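PDB 2IMF: 2-hydroxychromene-2-carboxylate isomerase from Pseudomonas putida, which catalyses the reversible, glutathione-dependent isomerization of 2-hydroxychromene-2-carboxylate to trans-O-hydroxybenzylidenepyruvate in the breakdown of naphthalene. Local coordinates for residues L16-L24 with N181-M191; D4-P12 with Y84-F93. All blocks are in the same frame, centred on the assembly; numbering follows the deposited sequence. Where two conformers were deposited one is given.

Contact 1: L16-L24 with N181-M191. With GSH (glutathione), chain E; PO4 (phosphate ion), chain D.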
loop_
_atom_site.group_PDB
_atom_site.type_symbol
_atom_site.label_atom_id
_atom_site.label_comp_id
_atom_site.label_asym_id
_atom_site.label_seq_id
_atom_site.Cartn_x
_atom_site.Cartn_y
_atom_site.Cartn_z
ATOM N N LEU A 16 10.919 -5.121 6.291
ATOM C CA LEU A 16 9.881 -5.121 7.338
ATOM C C LEU A 16 9.123 -6.470 7.332
ATOM O O LEU A 16 8.898 -7.107 8.374
ATOM C CB LEU A 16 8.873 -4.039 7.062
ATOM C CG LEU A 16 9.416 -2.609 7.293
ATOM C CD1 LEU A 16 8.412 -1.594 6.778
ATOM C CD2 LEU A 16 9.711 -2.361 8.826
ATOM N N ALA A 17 8.672 -6.922 6.161
ATOM C CA ALA A 17 7.968 -8.213 6.070
ATOM C C ALA A 17 8.809 -9.357 6.563
ATOM O O ALA A 17 8.275 -10.261 7.255
ATOM C CB ALA A 17 7.473 -8.470 4.627
ATOM N N ASN A 18 10.089 -9.390 6.212
ATOM C CA ASN A 18 10.904 -10.477 6.705
ATOM C C ASN A 18 10.999 -10.461 8.200
ATOM O O ASN A 18 10.971 -11.553 8.759
ATOM C CB ASN A 18 12.299 -10.374 6.086
ATOM C CG ASN A 18 13.180 -11.476 6.539
ATOM O OD1 ASN A 18 12.887 -12.631 6.272
ATOM N ND2 ASN A 18 14.187 -11.138 7.336
ATOM N N GLN A 19 11.106 -9.295 8.814
ATOM C CA GLN A 19 11.184 -9.254 10.304
ATOM C C GLN A 19 9.918 -9.880 10.889
ATOM O O GLN A 19 9.999 -10.683 11.839
ATOM C CB GLN A 19 11.272 -7.764 10.748
ATOM C CG GLN A 19 11.063 -7.432 12.289
ATOM C CD GLN A 19 12.164 -7.994 13.150
ATOM O OE1 GLN A 19 13.264 -8.289 12.688
ATOM N NE2 GLN A 19 11.872 -8.124 14.430
ATOM N N ARG A 20 8.745 -9.526 10.344
ATOM C CA ARG A 20 7.501 -9.977 10.965
ATOM C C ARG A 20 7.345 -11.436 10.667
ATOM O O ARG A 20 6.976 -12.210 11.576
ATOM C CB ARG A 20 6.358 -9.165 10.383
ATOM C CG ARG A 20 4.945 -9.660 10.712
ATOM C CD ARG A 20 4.104 -8.459 10.639
ATOM N NE ARG A 20 2.668 -8.677 10.928
ATOM C CZ ARG A 20 1.784 -7.683 10.968
ATOM N NH1 ARG A 20 2.123 -6.401 10.695
ATOM N NH2 ARG A 20 0.510 -7.992 11.164
ATOM N N LEU A 21 7.633 -11.917 9.456
ATOM C CA LEU A 21 7.571 -13.340 9.152
ATOM C C LEU A 21 8.527 -14.151 9.994
ATOM O O LEU A 21 8.167 -15.265 10.402
ATOM C CB LEU A 21 7.815 -13.627 7.680
ATOM C CG LEU A 21 6.683 -13.088 6.808
ATOM C CD1 LEU A 21 7.237 -12.963 5.346
ATOM C CD2 LEU A 21 5.496 -14.114 6.847
ATOM N N SER A 22 9.718 -13.648 10.236
ATOM C CA SER A 22 10.697 -14.405 11.058
ATOM C C SER A 22 10.180 -14.571 12.445
ATOM O O SER A 22 10.388 -15.670 12.994
ATOM C CB SER A 22 12.018 -13.703 11.056
ATOM O OG SER A 22 12.590 -14.006 9.820
ATOM N N LYS A 23 9.527 -13.541 12.996
ATOM C CA LYS A 23 8.927 -13.678 14.343
ATOM C C LYS A 23 7.829 -14.694 14.354
ATOM O O LYS A 23 7.668 -15.405 15.357
ATOM C CB LYS A 23 8.441 -12.357 14.909
ATOM C CG LYS A 23 9.589 -11.440 15.261
ATOM C CD LYS A 23 9.223 -10.472 16.342
ATOM C CE LYS A 23 10.463 -9.730 16.794
ATOM N NZ LYS A 23 11.718 -10.580 16.712
ATOM N N LEU A 24 7.061 -14.814 13.275
ATOM C CA LEU A 24 6.007 -15.821 13.230
ATOM C C LEU A 24 6.607 -17.180 13.191
ATOM O O LEU A 24 6.100 -18.144 13.812
ATOM C CB LEU A 24 5.124 -15.616 11.990
ATOM C CG LEU A 24 4.227 -14.377 11.993
ATOM C CD1 LEU A 24 3.620 -14.082 10.617
ATOM C CD2 LEU A 24 3.141 -14.393 13.082
ATOM N N ASN A 181 4.125 -5.622 3.243
ATOM C CA ASN A 181 4.202 -5.831 4.688
ATOM C C ASN A 181 2.892 -5.479 5.326
ATOM O O ASN A 181 2.505 -6.142 6.314
ATOM C CB ASN A 181 5.373 -4.984 5.257
ATOM C CG ASN A 181 5.282 -4.883 6.707
ATOM O OD1 ASN A 181 5.609 -5.888 7.374
ATOM N ND2 ASN A 181 4.882 -3.742 7.225
ATOM N N ASP A 182 2.187 -4.512 4.767
ATOM C CA ASP A 182 0.906 -4.054 5.316
ATOM C C ASP A 182 -0.260 -4.950 4.919
ATOM O O ASP A 182 -1.408 -4.561 5.149
ATOM C CB ASP A 182 0.633 -2.631 4.878
ATOM C CG ASP A 182 0.627 -2.461 3.375
ATOM O OD1 ASP A 182 0.756 -3.479 2.647
ATOM O OD2 ASP A 182 0.452 -1.317 2.896
ATOM N N ARG A 183 0.010 -6.141 4.401
ATOM C CA ARG A 183 -1.056 -7.152 4.241
ATOM C C ARG A 183 -0.735 -8.413 5.048
ATOM O O ARG A 183 -1.456 -9.410 4.942
ATOM C CB ARG A 183 -1.223 -7.465 2.760
ATOM C CG ARG A 183 -1.831 -6.301 1.999
ATOM C CD ARG A 183 -3.211 -5.858 2.460
ATOM N NE ARG A 183 -3.780 -4.791 1.594
ATOM C CZ ARG A 183 -3.407 -3.514 1.709
ATOM N NH1 ARG A 183 -2.640 -3.129 2.728
ATOM N NH2 ARG A 183 -3.939 -2.661 0.853
ATOM N N LEU A 184 0.339 -8.385 5.825
ATOM C CA LEU A 184 0.665 -9.554 6.636
ATOM C C LEU A 184 -0.448 -9.800 7.621
ATOM O O LEU A 184 -0.673 -10.959 7.962
ATOM C CB LEU A 184 2.067 -9.404 7.280
ATOM C CG LEU A 184 3.210 -9.691 6.304
ATOM C CD1 LEU A 184 4.503 -9.315 6.997
ATOM C CD2 LEU A 184 3.258 -11.134 5.928
ATOM N N PHE A 185 -1.228 -8.810 7.996
ATOM C CA PHE A 185 -2.316 -9.077 8.972
ATOM C C PHE A 185 -3.329 -9.988 8.319
ATOM O O PHE A 185 -3.970 -10.845 9.014
ATOM C CB PHE A 185 -2.969 -7.810 9.506
ATOM C CG PHE A 185 -3.933 -7.152 8.549
ATOM C CD1 PHE A 185 -3.501 -6.207 7.611
ATOM C CD2 PHE A 185 -5.283 -7.427 8.641
ATOM C CE1 PHE A 185 -4.442 -5.601 6.743
ATOM C CE2 PHE A 185 -6.208 -6.854 7.815
ATOM C CZ PHE A 185 -5.803 -5.917 6.835
ATOM N N MET A 186 -3.468 -9.914 6.988
ATOM C CA MET A 186 -4.450 -10.805 6.368
ATOM C C MET A 186 -3.913 -12.198 6.248
ATOM O O MET A 186 -4.685 -13.206 6.376
ATOM C CB MET A 186 -4.796 -10.303 4.964
ATOM C CG MET A 186 -5.539 -8.976 4.959
ATOM S SD MET A 186 -5.835 -8.507 3.223
ATOM C CE MET A 186 -6.769 -7.008 3.371
ATOM N N LEU A 187 -2.621 -12.354 5.984
ATOM C CA LEU A 187 -2.017 -13.669 5.966
ATOM C C LEU A 187 -2.146 -14.264 7.377
ATOM O O LEU A 187 -2.470 -15.465 7.497
ATOM C CB LEU A 187 -0.533 -13.502 5.653
ATOM C CG LEU A 187 0.310 -14.798 5.796
ATOM C CD1 LEU A 187 -0.069 -15.987 4.908
ATOM C CD2 LEU A 187 1.729 -14.548 5.591
ATOM N N GLU A 188 -1.973 -13.477 8.419
ATOM C CA GLU A 188 -1.990 -13.992 9.761
ATOM C C GLU A 188 -3.424 -14.442 10.013
ATOM O O GLU A 188 -3.653 -15.527 10.597
ATOM C CB GLU A 188 -1.507 -12.956 10.719
ATOM C CG GLU A 188 0.043 -12.848 10.646
ATOM C CD GLU A 188 0.552 -11.521 11.161
ATOM O OE1 GLU A 188 -0.208 -10.697 11.737
ATOM O OE2 GLU A 188 1.783 -11.272 11.010
ATOM N N SER A 189 -4.419 -13.701 9.582
ATOM C CA SER A 189 -5.793 -14.136 9.820
ATOM C C SER A 189 -6.101 -15.439 9.068
ATOM O O SER A 189 -6.808 -16.366 9.643
ATOM C CB SER A 189 -6.762 -13.052 9.356
ATOM O OG SER A 189 -6.760 -11.986 10.258
ATOM N N ALA A 190 -5.643 -15.623 7.868
ATOM C CA ALA A 190 -5.859 -16.846 7.125
ATOM C C ALA A 190 -5.168 -18.002 7.852
ATOM O O ALA A 190 -5.709 -19.124 7.859
ATOM C CB ALA A 190 -5.310 -16.733 5.702
ATOM N N MET A 191 -3.978 -17.785 8.389
ATOM C CA MET A 191 -3.279 -18.851 9.084
ATOM C C MET A 191 -4.079 -19.255 10.285
ATOM O O MET A 191 -4.202 -20.464 10.531
ATOM C CB MET A 191 -1.856 -18.520 9.313
ATOM C CG MET A 191 -1.096 -18.286 8.007
ATOM S SD MET A 191 0.665 -18.142 8.395
ATOM C CE MET A 191 0.718 -16.491 8.959
HETATM N N1 GSH E . 2.133 -0.846 0.820
HETATM C CA1 GSH E . 3.298 -1.667 0.730
HETATM C C1 GSH E . 3.780 -2.271 2.000
HETATM O O11 GSH E . 4.597 -3.194 1.967
HETATM O O12 GSH E . 3.414 -1.567 2.967
HETATM C CB1 GSH E . 4.220 -1.297 -0.426
HETATM C CG1 GSH E . 5.142 -2.385 -0.974
HETATM C CD1 GSH E . 5.979 -1.846 -2.100
HETATM O OE1 GSH E . 5.829 -0.580 -2.476
HETATM N N2 GSH E . 6.868 -2.614 -2.685
HETATM C CA2 GSH E . 7.601 -2.244 -3.889
HETATM C C2 GSH E . 7.076 -2.855 -5.114
HETATM O O2 GSH E . 6.766 -4.169 -5.093
HETATM C CB2 GSH E . 9.086 -2.692 -3.698
HETATM S SG2 GSH E . 9.971 -1.678 -2.452
HETATM N N3 GSH E . 6.876 -2.143 -6.185
HETATM C CA3 GSH E . 6.148 -2.732 -7.309
HETATM C C3 GSH E . 4.880 -1.939 -7.527
HETATM O O31 GSH E . 4.112 -2.321 -8.428
HETATM O O32 GSH E . 4.658 -0.887 -6.840
HETATM P P PO4 D . -1.004 -4.470 11.262
HETATM O O1 PO4 D . -1.726 -3.317 11.985
HETATM O O2 PO4 D . -1.459 -5.795 11.876
HETATM O O3 PO4 D . -1.098 -4.332 9.760
HETATM O O4 PO4 D . 0.400 -4.182 11.663
#
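Ala17 and Asn181 bring the backbones to 4.7 Å, CA to CA, and from there helices 16-24 and 184-191 run nearly parallel, 22° apart, with their axes no nearer than 11.7 Å. Arg20 reaches across with CG anti to its backbone nitrogen (chi1 169°) and the chain extended as far as NE, which carries the guanidinium side-on to Glu188. Its NE binds OE2 of Glu188 at 2.7 Å and its NH2 binds OE1 of Glu188 at 2.9 Å; both bonds are nearly straight and use the syn sides of the carboxylate, although the two planes are turned 33° apart. NH1 and NH2 of Arg20 also hold a phosphate ion, probably from the crystallisation liquor, and Leu184 CB sits over one guanidinium face, toward its rim. Beneath this bridge, Leu184 CD1 rests on CA of Ala17 at 3.8 Å, while its CD2 meets Leu21 CD2, with Leu187 CD2 closing on the same methyl. Leu24 CD1 packs against the Glu188 side chain, 3.4 Å from its OE2. At the other end the amide of Asn181 crosses Leu16 CB, its OD1 hydrogen-bonded to the Tyr74 hydroxyl. Asn181 N donates to glutathione O11 at 2.8 Å, and glutathione N1 donates to Asp182 OD2. Two helices on one side of a thioredoxin-like sheet meet at the glutathione site of a kappa-class transferase, where Asn181 and Asp182, just before the second helix, bind the gamma-glutamyl end.

Contact 2: D4-P12 with Y84-F93. With TOM (4-(2-methoxyphenyl)-2-oxobut-3-enoic acid), chain F; GSH (glutathione), chain E.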
loop_
_atom_site.group_PDB
_atom_site.type_symbol
_atom_site.label_atom_id
_atom_site.label_comp_id
_atom_site.label_asym_id
_atom_site.label_seq_id
_atom_site.Cartn_x
_atom_site.Cartn_y
_atom_site.Cartn_z
ATOM N N ASP A 4 4.961 -19.163 1.153
ATOM C CA ASP A 4 5.970 -18.779 0.207
ATOM C C ASP A 4 6.185 -17.260 0.285
ATOM O O ASP A 4 5.218 -16.501 0.220
ATOM C CB ASP A 4 5.534 -19.211 -1.185
ATOM C CG ASP A 4 5.397 -20.754 -1.311
ATOM O OD1 ASP A 4 6.017 -21.513 -0.507
ATOM O OD2 ASP A 4 4.668 -21.191 -2.186
ATOM N N PHE A 5 7.433 -16.862 0.418
ATOM C CA PHE A 5 7.830 -15.454 0.546
ATOM C C PHE A 5 8.749 -15.069 -0.545
ATOM O O PHE A 5 9.826 -15.668 -0.722
ATOM C CB PHE A 5 8.472 -15.338 1.912
ATOM C CG PHE A 5 9.067 -13.978 2.238
ATOM C CD1 PHE A 5 8.436 -12.759 1.912
ATOM C CD2 PHE A 5 10.247 -13.939 3.018
ATOM C CE1 PHE A 5 8.989 -11.525 2.283
ATOM C CE2 PHE A 5 10.814 -12.687 3.385
ATOM C CZ PHE A 5 10.175 -11.480 2.957
ATOM N N TYR A 6 8.372 -13.992 -1.218
ATOM C CA TYR A 6 9.141 -13.482 -2.360
ATOM C C TYR A 6 9.657 -12.104 -2.005
ATOM O O TYR A 6 8.893 -11.233 -1.598
ATOM C CB TYR A 6 8.264 -13.346 -3.598
ATOM C CG TYR A 6 7.791 -14.665 -4.094
ATOM C CD1 TYR A 6 6.674 -15.356 -3.501
ATOM C CD2 TYR A 6 8.515 -15.306 -5.051
ATOM C CE1 TYR A 6 6.259 -16.596 -3.969
ATOM C CE2 TYR A 6 8.117 -16.632 -5.537
ATOM C CZ TYR A 6 6.983 -17.192 -4.948
ATOM O OH TYR A 6 6.602 -18.499 -5.378
ATOM N N PHE A 7 10.958 -11.883 -2.110
ATOM C CA PHE A 7 11.581 -10.632 -1.680
ATOM C C PHE A 7 12.746 -10.318 -2.633
ATOM O O PHE A 7 13.237 -11.197 -3.370
ATOM C CB PHE A 7 12.105 -10.724 -0.232
ATOM C CG PHE A 7 13.230 -11.726 -0.062
ATOM C CD1 PHE A 7 12.973 -13.073 0.097
ATOM C CD2 PHE A 7 14.535 -11.341 -0.155
ATOM C CE1 PHE A 7 14.016 -13.974 0.234
ATOM C CE2 PHE A 7 15.559 -12.242 -0.105
ATOM C CZ PHE A 7 15.266 -13.575 0.123
ATOM N N ASP A 8 13.196 -9.058 -2.582
ATOM C CA ASP A 8 14.436 -8.568 -3.235
ATOM C C ASP A 8 15.114 -7.749 -2.129
ATOM O O ASP A 8 14.426 -6.987 -1.433
ATOM C CB ASP A 8 14.050 -7.713 -4.461
ATOM C CG ASP A 8 15.252 -7.188 -5.262
ATOM O OD1 ASP A 8 16.319 -6.902 -4.638
ATOM O OD2 ASP A 8 15.101 -6.975 -6.469
ATOM N N PHE A 9 16.411 -7.945 -1.877
ATOM C CA PHE A 9 17.060 -7.219 -0.745
ATOM C C PHE A 9 17.075 -5.697 -0.958
ATOM O O PHE A 9 17.332 -5.004 0.002
ATOM C CB PHE A 9 18.495 -7.729 -0.499
ATOM C CG PHE A 9 18.566 -9.099 0.123
ATOM C CD1 PHE A 9 18.087 -9.308 1.408
ATOM C CD2 PHE A 9 19.175 -10.119 -0.555
ATOM C CE1 PHE A 9 18.173 -10.597 2.033
ATOM C CE2 PHE A 9 19.297 -11.430 0.023
ATOM C CZ PHE A 9 18.798 -11.647 1.295
ATOM N N LEU A 10 16.771 -5.208 -2.154
ATOM C CA LEU A 10 16.655 -3.719 -2.325
ATOM C C LEU A 10 15.455 -3.142 -1.641
ATOM O O LEU A 10 15.369 -1.938 -1.474
ATOM C CB LEU A 10 16.639 -3.278 -3.798
ATOM C CG LEU A 10 15.426 -3.669 -4.622
ATOM C CD1 LEU A 10 14.236 -2.712 -4.393
ATOM C CD2 LEU A 10 15.779 -3.575 -6.076
ATOM N N SER A 11 14.495 -3.989 -1.215
ATOM C CA SER A 11 13.170 -3.506 -0.779
ATOM C C SER A 11 13.042 -3.321 0.712
ATOM O O SER A 11 13.086 -4.296 1.426
ATOM C CB SER A 11 12.145 -4.486 -1.315
ATOM O OG SER A 11 10.840 -4.287 -0.723
ATOM N N PRO A 12 12.837 -2.076 1.142
ATOM C CA PRO A 12 12.657 -1.865 2.583
ATOM C C PRO A 12 11.323 -2.419 3.100
ATOM O O PRO A 12 11.255 -2.777 4.256
ATOM C CB PRO A 12 12.713 -0.326 2.730
ATOM C CG PRO A 12 12.248 0.194 1.387
ATOM C CD PRO A 12 12.775 -0.817 0.336
ATOM N N TYR A 84 20.853 0.669 -4.179
ATOM C CA TYR A 84 19.880 -0.450 -4.232
ATOM C C TYR A 84 20.380 -1.580 -5.123
ATOM O O TYR A 84 19.587 -2.325 -5.705
ATOM C CB TYR A 84 18.542 0.076 -4.767
ATOM C CG TYR A 84 18.022 1.216 -3.982
ATOM C CD1 TYR A 84 17.772 1.077 -2.640
ATOM C CD2 TYR A 84 17.779 2.452 -4.568
ATOM C CE1 TYR A 84 17.247 2.129 -1.888
ATOM C CE2 TYR A 84 17.245 3.531 -3.825
ATOM C CZ TYR A 84 17.030 3.355 -2.493
ATOM O OH TYR A 84 16.506 4.409 -1.777
ATOM N N ASN A 85 21.714 -1.749 -5.183
ATOM C CA ASN A 85 22.306 -2.760 -6.052
ATOM C C ASN A 85 22.371 -4.134 -5.362
ATOM O O ASN A 85 23.424 -4.627 -4.967
ATOM C CB ASN A 85 23.716 -2.340 -6.493
ATOM C CG ASN A 85 23.687 -1.008 -7.237
ATOM O OD1 ASN A 85 22.698 -0.683 -7.887
ATOM N ND2 ASN A 85 24.739 -0.203 -7.080
ATOM N N SER A 86 21.204 -4.767 -5.326
ATOM C CA SER A 86 20.970 -5.979 -4.562
ATOM C C SER A 86 21.241 -7.253 -5.337
ATOM O O SER A 86 21.077 -8.322 -4.767
ATOM C CB SER A 86 19.492 -5.980 -4.154
ATOM O OG SER A 86 18.712 -5.823 -5.346
ATOM N N ARG A 87 21.724 -7.190 -6.580
ATOM C CA ARG A 87 21.821 -8.425 -7.363
ATOM C C ARG A 87 22.727 -9.458 -6.740
ATOM O O ARG A 87 22.349 -10.638 -6.644
ATOM C CB ARG A 87 22.391 -8.079 -8.735
ATOM C CG ARG A 87 22.616 -9.329 -9.634
ATOM C CD ARG A 87 23.165 -9.019 -11.070
ATOM N NE ARG A 87 22.722 -7.762 -11.667
ATOM C CZ ARG A 87 21.516 -7.507 -12.187
ATOM N NH1 ARG A 87 20.553 -8.428 -12.175
ATOM N NH2 ARG A 87 21.270 -6.302 -12.708
ATOM N N ARG A 88 23.919 -9.077 -6.286
ATOM C CA ARG A 88 24.859 -10.056 -5.752
ATOM C C ARG A 88 24.306 -10.776 -4.533
ATOM O O ARG A 88 24.392 -12.000 -4.413
ATOM C CB ARG A 88 26.208 -9.363 -5.450
ATOM C CG ARG A 88 27.153 -10.109 -4.491
ATOM C CD ARG A 88 28.661 -9.742 -4.655
ATOM N NE ARG A 88 29.009 -8.381 -4.226
ATOM C CZ ARG A 88 29.956 -7.620 -4.769
ATOM N NH1 ARG A 88 30.699 -8.051 -5.788
ATOM N NH2 ARG A 88 30.161 -6.402 -4.294
ATOM N N MET A 89 23.736 -9.994 -3.580
ATOM C CA MET A 89 23.217 -10.627 -2.398
ATOM C C MET A 89 21.960 -11.447 -2.675
ATOM O O MET A 89 21.717 -12.440 -1.963
ATOM C CB MET A 89 23.082 -9.708 -1.173
ATOM C CG MET A 89 24.372 -8.946 -0.805
ATOM S SD MET A 89 25.844 -9.936 -0.549
ATOM C CE MET A 89 25.479 -10.746 0.994
ATOM N N ASN A 90 21.145 -11.002 -3.618
ATOM C CA ASN A 90 19.980 -11.842 -4.000
ATOM C C ASN A 90 20.459 -13.225 -4.522
ATOM O O ASN A 90 19.903 -14.267 -4.163
ATOM C CB ASN A 90 19.183 -11.127 -5.118
ATOM C CG ASN A 90 18.323 -9.962 -4.654
ATOM O OD1 ASN A 90 18.128 -9.736 -3.467
ATOM N ND2 ASN A 90 17.813 -9.228 -5.647
ATOM N N ILE A 91 21.451 -13.161 -5.445
ATOM C CA ILE A 91 22.017 -14.408 -5.965
ATOM C C ILE A 91 22.595 -15.276 -4.829
ATOM O O ILE A 91 22.423 -16.519 -4.765
ATOM C CB ILE A 91 23.087 -14.092 -6.937
ATOM C CG1 ILE A 91 22.506 -13.543 -8.235
ATOM C CG2 ILE A 91 23.905 -15.383 -7.161
ATOM C CD1 ILE A 91 23.531 -12.915 -9.271
ATOM N N GLY A 92 23.247 -14.617 -3.866
ATOM C CA GLY A 92 23.880 -15.337 -2.803
ATOM C C GLY A 92 22.915 -16.127 -1.935
ATOM O O GLY A 92 23.318 -17.108 -1.262
ATOM N N PHE A 93 21.630 -15.740 -1.921
ATOM C CA PHE A 93 20.647 -16.531 -1.205
ATOM C C PHE A 93 20.681 -17.997 -1.667
ATOM O O PHE A 93 20.407 -18.865 -0.871
ATOM C CB PHE A 93 19.219 -15.939 -1.406
ATOM C CG PHE A 93 18.135 -16.881 -0.963
ATOM C CD1 PHE A 93 17.866 -16.995 0.357
ATOM C CD2 PHE A 93 17.423 -17.678 -1.876
ATOM C CE1 PHE A 93 16.958 -17.916 0.830
ATOM C CE2 PHE A 93 16.498 -18.598 -1.438
ATOM C CZ PHE A 93 16.271 -18.693 -0.091
HETATM O O8 TOM F . 10.550 2.042 -5.655
HETATM C C9 TOM F . 10.798 0.853 -5.821
HETATM C C10 TOM F . 11.124 0.259 -7.092
HETATM O O11 TOM F . 10.153 0.098 -7.870
HETATM O O10 TOM F . 12.288 -0.134 -7.312
HETATM C C8 TOM F . 10.703 -0.162 -4.725
HETATM C C7 TOM F . 10.350 0.077 -3.483
HETATM C C1 TOM F . 10.992 1.122 -2.593
HETATM C C6 TOM F . 10.108 1.853 -1.825
HETATM C C5 TOM F . 10.593 2.856 -0.992
HETATM C C4 TOM F . 11.983 3.047 -0.904
HETATM C C3 TOM F . 12.877 2.313 -1.655
HETATM C C2 TOM F . 12.348 1.325 -2.506
HETATM O O2 TOM F . 13.132 0.528 -3.267
HETATM C C11 TOM F . 14.513 0.603 -2.906
HETATM N N1 GSH E . 2.133 -0.846 0.820
HETATM C CA1 GSH E . 3.298 -1.667 0.730
HETATM C C1 GSH E . 3.780 -2.271 2.000
HETATM O O11 GSH E . 4.597 -3.194 1.967
HETATM O O12 GSH E . 3.414 -1.567 2.967
HETATM C CB1 GSH E . 4.220 -1.297 -0.426
HETATM C CG1 GSH E . 5.142 -2.385 -0.974
HETATM C CD1 GSH E . 5.979 -1.846 -2.100
HETATM O OE1 GSH E . 5.829 -0.580 -2.476
HETATM N N2 GSH E . 6.868 -2.614 -2.685
HETATM C CA2 GSH E . 7.601 -2.244 -3.889
HETATM C C2 GSH E . 7.076 -2.855 -5.114
HETATM O O2 GSH E . 6.766 -4.169 -5.093
HETATM C CB2 GSH E . 9.086 -2.692 -3.698
HETATM S SG2 GSH E . 9.971 -1.678 -2.452
HETATM N N3 GSH E . 6.876 -2.143 -6.185
HETATM C CA3 GSH E . 6.148 -2.732 -7.309
HETATM C C3 GSH E . 4.880 -1.939 -7.527
HETATM O O31 GSH E . 4.112 -2.321 -8.428
HETATM O O32 GSH E . 4.658 -0.887 -6.840
#
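Phe7, at the end of strand 4-7, turns its ring edge toward the face of Phe93 in a T-shaped pair, centroids 5.9 Å apart and planes at 90°. At Asp8 the chain leaves the sheet, and one carboxylate oxygen, OD1, gathers three donors. Ser86 OG gives its proton to the syn lone pair of Asp8 OD1 at 2.7 Å. Asn90 ND2 comes from well above the carboxylate plane, 2.9 Å from the same OD1, and the backbone N of Leu10 closes an Asx turn onto it. A chi1 of -178° swings the carboxylate out to these donors, while OD2 accepts a hydrogen bond from the backbone N of Leu39. Phe9 completes the clasp: its N donates to OD1 of Asn90 at 2.9 Å, almost straight and in the carbonyl plane, so the Asn90 amide is held at both ends. The Phe9 ring presents its edge to Met89, with CE2 3.3 Å from Met89 O. Leu10 lays CB against Tyr84 CB at 4.0 Å, and its CD1 touches the bound substrate analogue. The ligand's methoxy carbon C11 sits over one face of Tyr84, 3.3 Å from CE1. Ser11, at the N-cap of the following helix, has OG 3.2 Å from glutathione SG2, and Pro12 packs on the ligand's ring. This loop after the first strand of the thioredoxin fold carries the inferred nucleophile Ser11, here tied to the loop and short helix that follow substrate-binding Tyr84.

Contacts 1 and 2 lie about 18 Å apart, centre to centre, within one DsbA-like thioredoxin domain. Along the chain they interleave: 4-12, 16-24, 84-93, then 181-191. The first two belong to strand 2-7 and helix 12-28, consecutive elements that join the contacts directly: Phe5 packs beneath Ala17 and Leu21, with its CD1 3.6 Å from Leu21 CD1. From this shared strand-helix unit, one contact reaches the C-terminal helix 184-198 and the other the short helix 87-92. Both touch the same glutathione, at different parts: contact 1 the amino and carboxylate groups of its gamma-glutamyl residue, contact 2 its cysteinyl sulfur, beside the substrate pocket.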